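Local coordinates for protein pectate lyase 1 (Juniperus ashei, PDB 1PXZ) that cleaves pectate by beta-elimination with low activity, probably with the help of one bound calcium ion, and is the major allergen of mountain cedar pollen, at residues C126-G132 and V145-D151; S167-D173 and H191-H195. All blocks are in the same frame, centred on the assembly; numbering follows the deposited sequence.

Contact 1: residues C126-G132 and V145-D151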
loop_
_atom_site.group_PDB
_atom_site.type_symbol
_atom_site.label_atom_id
_atom_site.label_comp_id
_atom_site.label_asym_id
_atom_site.label_seq_id
_atom_site.Cartn_x
_atom_site.Cartn_y
_atom_site.Cartn_z
ATOM N N CYS A 126 4.562 1.823 14.365
ATOM C CA CYS A 126 4.582 0.373 14.472
ATOM C C CYS A 126 5.949 -0.111 14.928
ATOM O O CYS A 126 6.989 0.438 14.566
ATOM C CB CYS A 126 4.229 -0.303 13.135
ATOM S SG CYS A 126 2.629 0.268 12.500
ATOM N N ASN A 127 5.968 -1.159 15.729
ATOM C CA ASN A 127 7.227 -1.588 16.327
ATOM C C ASN A 127 7.469 -3.075 16.197
ATOM O O ASN A 127 6.509 -3.803 15.974
ATOM C CB ASN A 127 7.195 -1.251 17.827
ATOM C CG ASN A 127 8.585 -1.304 18.426
ATOM O OD1 ASN A 127 8.830 -2.043 19.377
ATOM N ND2 ASN A 127 9.471 -0.502 17.852
ATOM N N THR A 128 8.718 -3.482 16.347
ATOM C CA THR A 128 9.097 -4.889 16.323
ATOM C C THR A 128 8.244 -5.701 17.291
ATOM O O THR A 128 7.978 -5.316 18.428
ATOM C CB THR A 128 10.580 -5.079 16.688
ATOM O OG1 THR A 128 11.366 -4.452 15.662
ATOM C CG2 THR A 128 10.940 -6.561 16.704
ATOM N N SER A 129 7.777 -6.866 16.825
ATOM C CA SER A 129 6.953 -7.621 17.781
ATOM C C SER A 129 7.812 -8.646 18.502
ATOM O O SER A 129 8.955 -8.922 18.131
ATOM C CB SER A 129 5.800 -8.300 17.045
ATOM O OG SER A 129 6.331 -9.325 16.193
ATOM N N VAL A 130 7.228 -9.234 19.537
ATOM C CA VAL A 130 7.857 -10.315 20.280
ATOM C C VAL A 130 7.319 -11.676 19.866
ATOM O O VAL A 130 6.118 -11.814 19.623
ATOM C CB VAL A 130 7.600 -10.115 21.785
ATOM C CG1 VAL A 130 8.123 -11.300 22.569
ATOM C CG2 VAL A 130 8.244 -8.801 22.201
ATOM N N LEU A 131 8.209 -12.647 19.764
ATOM C CA LEU A 131 7.807 -14.026 19.464
ATOM C C LEU A 131 6.703 -14.424 20.428
ATOM O O LEU A 131 6.705 -14.044 21.610
ATOM C CB LEU A 131 9.034 -14.904 19.579
ATOM C CG LEU A 131 8.878 -16.415 19.652
ATOM C CD1 LEU A 131 8.588 -16.999 18.277
ATOM C CD2 LEU A 131 10.137 -17.028 20.251
ATOM N N GLY A 132 5.698 -15.158 19.947
ATOM C CA GLY A 132 4.583 -15.476 20.837
ATOM C C GLY A 132 3.427 -16.118 20.085
ATOM O O GLY A 132 3.443 -16.149 18.852
ATOM N N VAL A 145 4.053 -17.164 16.313
ATOM C CA VAL A 145 4.435 -16.248 15.221
ATOM C C VAL A 145 5.827 -15.723 15.493
ATOM O O VAL A 145 6.089 -15.224 16.589
ATOM C CB VAL A 145 3.417 -15.103 15.126
ATOM C CG1 VAL A 145 3.927 -13.968 14.251
ATOM C CG2 VAL A 145 2.092 -15.636 14.590
ATOM N N HIS A 146 6.791 -15.806 14.587
ATOM C CA HIS A 146 8.119 -15.314 14.978
ATOM C C HIS A 146 8.095 -13.808 15.206
ATOM O O HIS A 146 7.118 -13.134 14.869
ATOM C CB HIS A 146 9.147 -15.685 13.914
ATOM C CG HIS A 146 9.008 -15.007 12.586
ATOM N ND1 HIS A 146 8.245 -15.501 11.552
ATOM C CD2 HIS A 146 9.554 -13.868 12.094
ATOM C CE1 HIS A 146 8.308 -14.708 10.498
ATOM N NE2 HIS A 146 9.104 -13.697 10.806
ATOM N N ALA A 147 9.172 -13.260 15.763
ATOM C CA ALA A 147 9.320 -11.814 15.872
ATOM C C ALA A 147 9.220 -11.127 14.517
ATOM O O ALA A 147 9.917 -11.527 13.579
ATOM C CB ALA A 147 10.668 -11.493 16.514
ATOM N N GLN A 148 8.398 -10.089 14.361
ATOM C CA GLN A 148 8.269 -9.493 13.029
ATOM C C GLN A 148 8.748 -8.043 12.976
ATOM O O GLN A 148 8.672 -7.315 13.950
ATOM C CB GLN A 148 6.817 -9.475 12.548
ATOM C CG GLN A 148 6.044 -10.769 12.678
ATOM C CD GLN A 148 6.567 -11.812 11.709
ATOM O OE1 GLN A 148 6.928 -12.908 12.136
ATOM N NE2 GLN A 148 6.586 -11.437 10.437
ATOM N N ASP A 149 9.200 -7.603 11.797
ATOM C CA ASP A 149 9.560 -6.201 11.608
ATOM C C ASP A 149 8.384 -5.282 11.933
ATOM O O ASP A 149 7.229 -5.663 11.781
ATOM C CB ASP A 149 10.003 -5.951 10.165
ATOM C CG ASP A 149 11.450 -6.315 9.896
ATOM O OD1 ASP A 149 12.092 -6.948 10.761
ATOM O OD2 ASP A 149 11.945 -5.955 8.802
ATOM N N GLY A 150 8.683 -4.069 12.356
ATOM C CA GLY A 150 7.724 -3.018 12.611
ATOM C C GLY A 150 7.244 -2.327 11.344
ATOM O O GLY A 150 7.439 -1.123 11.166
ATOM N N ASP A 151 6.616 -3.101 10.469
ATOM C CA ASP A 151 6.025 -2.590 9.245
ATOM C C ASP A 151 4.577 -2.209 9.490
ATOM O O ASP A 151 3.889 -2.897 10.252
ATOM C CB ASP A 151 6.057 -3.625 8.117
ATOM C CG ASP A 151 7.452 -4.071 7.726
ATOM O OD1 ASP A 151 8.389 -3.259 7.820
ATOM O OD2 ASP A 151 7.622 -5.245 7.338
HETATM O O HOH W 1 5.584 -5.780 14.090
HETATM O O HOH W 2 5.410 -11.706 16.644
#

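Contact 2: residues S167-D173 and H191-H195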
loop_
_atom_site.group_PDB
_atom_site.type_symbol
_atom_site.label_atom_id
_atom_site.label_comp_id
_atom_site.label_asym_id
_atom_site.label_seq_id
_atom_site.Cartn_x
_atom_site.Cartn_y
_atom_site.Cartn_z
ATOM N N SER A 167 -3.206 7.004 6.061
ATOM C CA SER A 167 -2.124 7.908 6.453
ATOM C C SER A 167 -1.050 7.126 7.190
ATOM O O SER A 167 -1.288 6.629 8.293
ATOM C CB SER A 167 -2.715 9.022 7.327
ATOM O OG SER A 167 -3.456 9.895 6.484
ATOM N N LEU A 168 0.127 6.964 6.594
ATOM C CA LEU A 168 1.125 6.010 7.049
ATOM C C LEU A 168 2.446 6.712 7.339
ATOM O O LEU A 168 2.962 7.327 6.404
ATOM C CB LEU A 168 1.344 4.934 5.972
ATOM C CG LEU A 168 0.039 4.271 5.494
ATOM C CD1 LEU A 168 0.304 3.397 4.275
ATOM C CD2 LEU A 168 -0.611 3.451 6.604
ATOM N N SER A 169 2.962 6.630 8.565
ATOM C CA SER A 169 4.147 7.420 8.885
ATOM C C SER A 169 4.929 6.789 10.030
ATOM O O SER A 169 4.363 5.977 10.758
ATOM C CB SER A 169 3.749 8.851 9.275
ATOM O OG SER A 169 2.932 8.864 10.449
ATOM N N ASP A 170 6.194 7.144 10.170
ATOM C CA ASP A 170 6.977 6.917 11.363
ATOM C C ASP A 170 6.882 5.520 11.935
ATOM O O ASP A 170 6.519 5.368 13.110
ATOM C CB ASP A 170 6.470 7.924 12.421
ATOM C CG ASP A 170 7.360 7.978 13.653
ATOM O OD1 ASP A 170 8.553 7.619 13.548
ATOM O OD2 ASP A 170 6.829 8.363 14.715
ATOM N N CYS A 171 7.205 4.503 11.140
ATOM C CA CYS A 171 7.289 3.152 11.684
ATOM C C CYS A 171 8.733 2.715 11.829
ATOM O O CYS A 171 9.631 3.377 11.300
ATOM C CB CYS A 171 6.510 2.174 10.780
ATOM S SG CYS A 171 4.738 2.536 11.019
ATOM N N SER A 172 8.980 1.605 12.537
ATOM C CA SER A 172 10.395 1.277 12.756
ATOM C C SER A 172 11.030 0.719 11.494
ATOM O O SER A 172 12.218 0.977 11.267
ATOM C CB SER A 172 10.559 0.311 13.934
ATOM O OG SER A 172 9.886 -0.907 13.667
ATOM N N ASP A 173 10.291 -0.014 10.668
ATOM C CA ASP A 173 10.931 -0.593 9.476
ATOM C C ASP A 173 10.265 -0.080 8.217
ATOM O O ASP A 173 10.621 1.022 7.789
ATOM C CB ASP A 173 10.889 -2.121 9.554
ATOM C CG ASP A 173 11.735 -2.565 10.746
ATOM O OD1 ASP A 173 12.977 -2.563 10.594
ATOM O OD2 ASP A 173 11.173 -2.902 11.807
ATOM N N HIS A 191 -1.242 8.650 2.063
ATOM C CA HIS A 191 -0.259 9.706 2.354
ATOM C C HIS A 191 0.878 9.049 3.130
ATOM O O HIS A 191 0.607 8.562 4.224
ATOM C CB HIS A 191 -0.898 10.853 3.113
ATOM C CG HIS A 191 0.017 11.996 3.431
ATOM N ND1 HIS A 191 -0.268 12.926 4.416
ATOM C CD2 HIS A 191 1.211 12.359 2.888
ATOM C CE1 HIS A 191 0.719 13.812 4.471
ATOM N NE2 HIS A 191 1.630 13.498 3.551
ATOM N N PHE A 192 2.072 8.979 2.568
ATOM C CA PHE A 192 3.238 8.403 3.232
ATOM C C PHE A 192 4.135 9.536 3.703
ATOM O O PHE A 192 4.473 10.392 2.864
ATOM C CB PHE A 192 4.044 7.510 2.290
ATOM C CG PHE A 192 3.302 6.363 1.651
ATOM C CD1 PHE A 192 2.614 6.590 0.461
ATOM C CD2 PHE A 192 3.291 5.109 2.226
ATOM C CE1 PHE A 192 1.919 5.560 -0.148
ATOM C CE2 PHE A 192 2.610 4.062 1.616
ATOM C CZ PHE A 192 1.924 4.300 0.436
ATOM N N PHE A 193 4.534 9.579 4.974
ATOM C CA PHE A 193 5.322 10.748 5.399
ATOM C C PHE A 193 6.138 10.444 6.660
ATOM O O PHE A 193 5.860 9.475 7.366
ATOM C CB PHE A 193 4.429 11.974 5.590
ATOM C CG PHE A 193 3.389 11.839 6.707
ATOM C CD1 PHE A 193 2.176 11.211 6.473
ATOM C CD2 PHE A 193 3.630 12.356 7.970
ATOM C CE1 PHE A 193 1.237 11.122 7.475
ATOM C CE2 PHE A 193 2.694 12.248 9.001
ATOM C CZ PHE A 193 1.491 11.611 8.746
ATOM N N ASN A 194 7.138 11.303 6.889
ATOM C CA ASN A 194 7.987 11.201 8.079
ATOM C C ASN A 194 8.476 9.793 8.308
ATOM O O ASN A 194 8.266 9.204 9.377
ATOM C CB ASN A 194 7.218 11.699 9.315
ATOM C CG ASN A 194 6.901 13.184 9.236
ATOM O OD1 ASN A 194 7.307 13.925 8.328
ATOM N ND2 ASN A 194 6.141 13.636 10.242
ATOM N N HIS A 195 9.131 9.206 7.310
ATOM C CA HIS A 195 9.489 7.797 7.375
ATOM C C HIS A 195 10.608 7.506 6.378
ATOM O O HIS A 195 10.479 8.020 5.264
ATOM C CB HIS A 195 8.261 6.909 7.050
ATOM C CG HIS A 195 8.588 5.472 7.273
ATOM N ND1 HIS A 195 9.059 4.620 6.284
ATOM C CD2 HIS A 195 8.546 4.743 8.419
ATOM C CE1 HIS A 195 9.283 3.424 6.818
ATOM N NE2 HIS A 195 8.976 3.483 8.106
HETATM O O HOH W 3 -2.523 12.379 6.008
HETATM O O HOH W 4 9.602 9.863 11.941
#

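Contact 1: residues C126-G132 and V145-D151
Ser-129 and Gln-148 grip each other twice. The amide of Ser-129 donates to Gln-148 O (N to O 3.0 Å) in the plane of that carbonyl, with 162° at the hydrogen, and the amide of Gln-148 donates to Ser-129 OG (N to OG 2.9 Å). A serine hydroxyl thus takes the place that a backbone carbonyl would fill in a regular antiparallel pair. Its chi1 of 68°, which sets OG between the backbone N and the carbonyl carbon, turns it onto Gln-148 N. OG also spends its own proton, donating to a water 2.6 Å from OG. That water donates in turn to Val-130 O and His-146 O, so two carbonyls from opposite segments share one bridge. A second water lies within bonding distance of Asn-127 O and Asp-149 O, though it has more acceptors around it than protons to give.

Farther out, Gly-132 and Val-145 form an antiparallel hydrogen-bonded pair. Val-145 N reaches Gly-132 O at 2.8 Å, whereas the return bond from Gly-132 N to Val-145 O is weak. Val-145 O also meets Leu-131 CA in a C-H...O contact and lies 3.5 Å from Leu-131 CD1. At the inner end the chains draw together: Gly-150, centre of an inverse gamma turn, brings its CA within 3.6 Å of Asn-127 C, so the backbones touch directly here. The carboxylate of Asp-151 is satisfied by Gly-174 N and weakly by Thr-154, and Cys-126 is disulfide-bonded to Cys-107.

Backbone groups, one hydroxyl and two waters therefore carry most of the polar pairing. This holds together the two legs of the hairpin 132-145 where it leaves the beta-helix, and sets Asp-149, a calcium ligand by similarity, on the second leg.

Contact 2: residues S167-D173 and H191-H195
Ser-169 lies over one face of the Phe-193 ring: its CB is 3.5 Å from the ring centroid and only 10° off the normal, a CH-pi contact made almost over the centre. Both side chains take the same first torsion, each placing its outer atom between the backbone N and the carbonyl carbon. In Phe-193 (chi1 64°) this folds the ring back toward Ser-169, whose OG comes to 3.5 Å from Phe-193 CZ. Ser-167 CB stands at the edge of the same ring. Phe-193 in turn sets its CD1 above the centre of the His-191 imidazole, and a water in the plane of that imidazole joins His-191 ND1 to Ser-167 OG. His-191 NE2 bonds Gly-223 O, and Ser-167 OG also meets Val-344 N.

Leu-168 and Phe-192 point to the other side of the sheet. They run side by side in the same direction, and Leu-168 CD1 meets Phe-192 CE2 at 3.6 Å, obliquely to the ring. The backbones between are parallel, their axes 4.9 Å apart at an angle of 15°. Leu-168 N binds His-191 O at 2.9 Å in a nearly straight bond, and Leu-168 O accepts from Phe-193 N at 3.1 Å.

Beyond the strands both chains turn alike: Asp-170 and Asn-194 have positive phi, and a weak bond joins Asp-170 N to Asn-194 O. The His-195 ring then presents its edge to the backbone of Cys-171 and Asp-173.

These are successive rungs of a parallel beta-helix. Strand 122-124 flanks 167-169 on the side away from 191-193, whose next neighbour is 221-222. Inside the coil Leu-168 and Phe-192 both touch Leu-175 of strand 174-179, and the rings of Phe-192 and Phe-222 meet nearly parallel.

In the fold
Contact 2 belongs to the beta-helix wall, one face buried (Leu-168, Phe-192), the other partly exposed (Ser-167, His-191, Phe-193); contact 1 lies farther from the chain centre, about 17 Å from contact 2 between centres, and has more exposed residues. Their chemistry follows: rings and in-register parallel bonding in contact 2, backbone groups and waters on an irregular pair of loops in contact 1. They nevertheless meet on adjoining coils. Gly-150 N probably bonds Asp-173 OD2 at 2.8 Å, and Cys-126 O probably receives Ser-172 N at 3.1 Å. The join brings Asp-149 of contact 1 beside Asp-173 of contact 2, both calcium ligands by similarity, with Asp-177 close by.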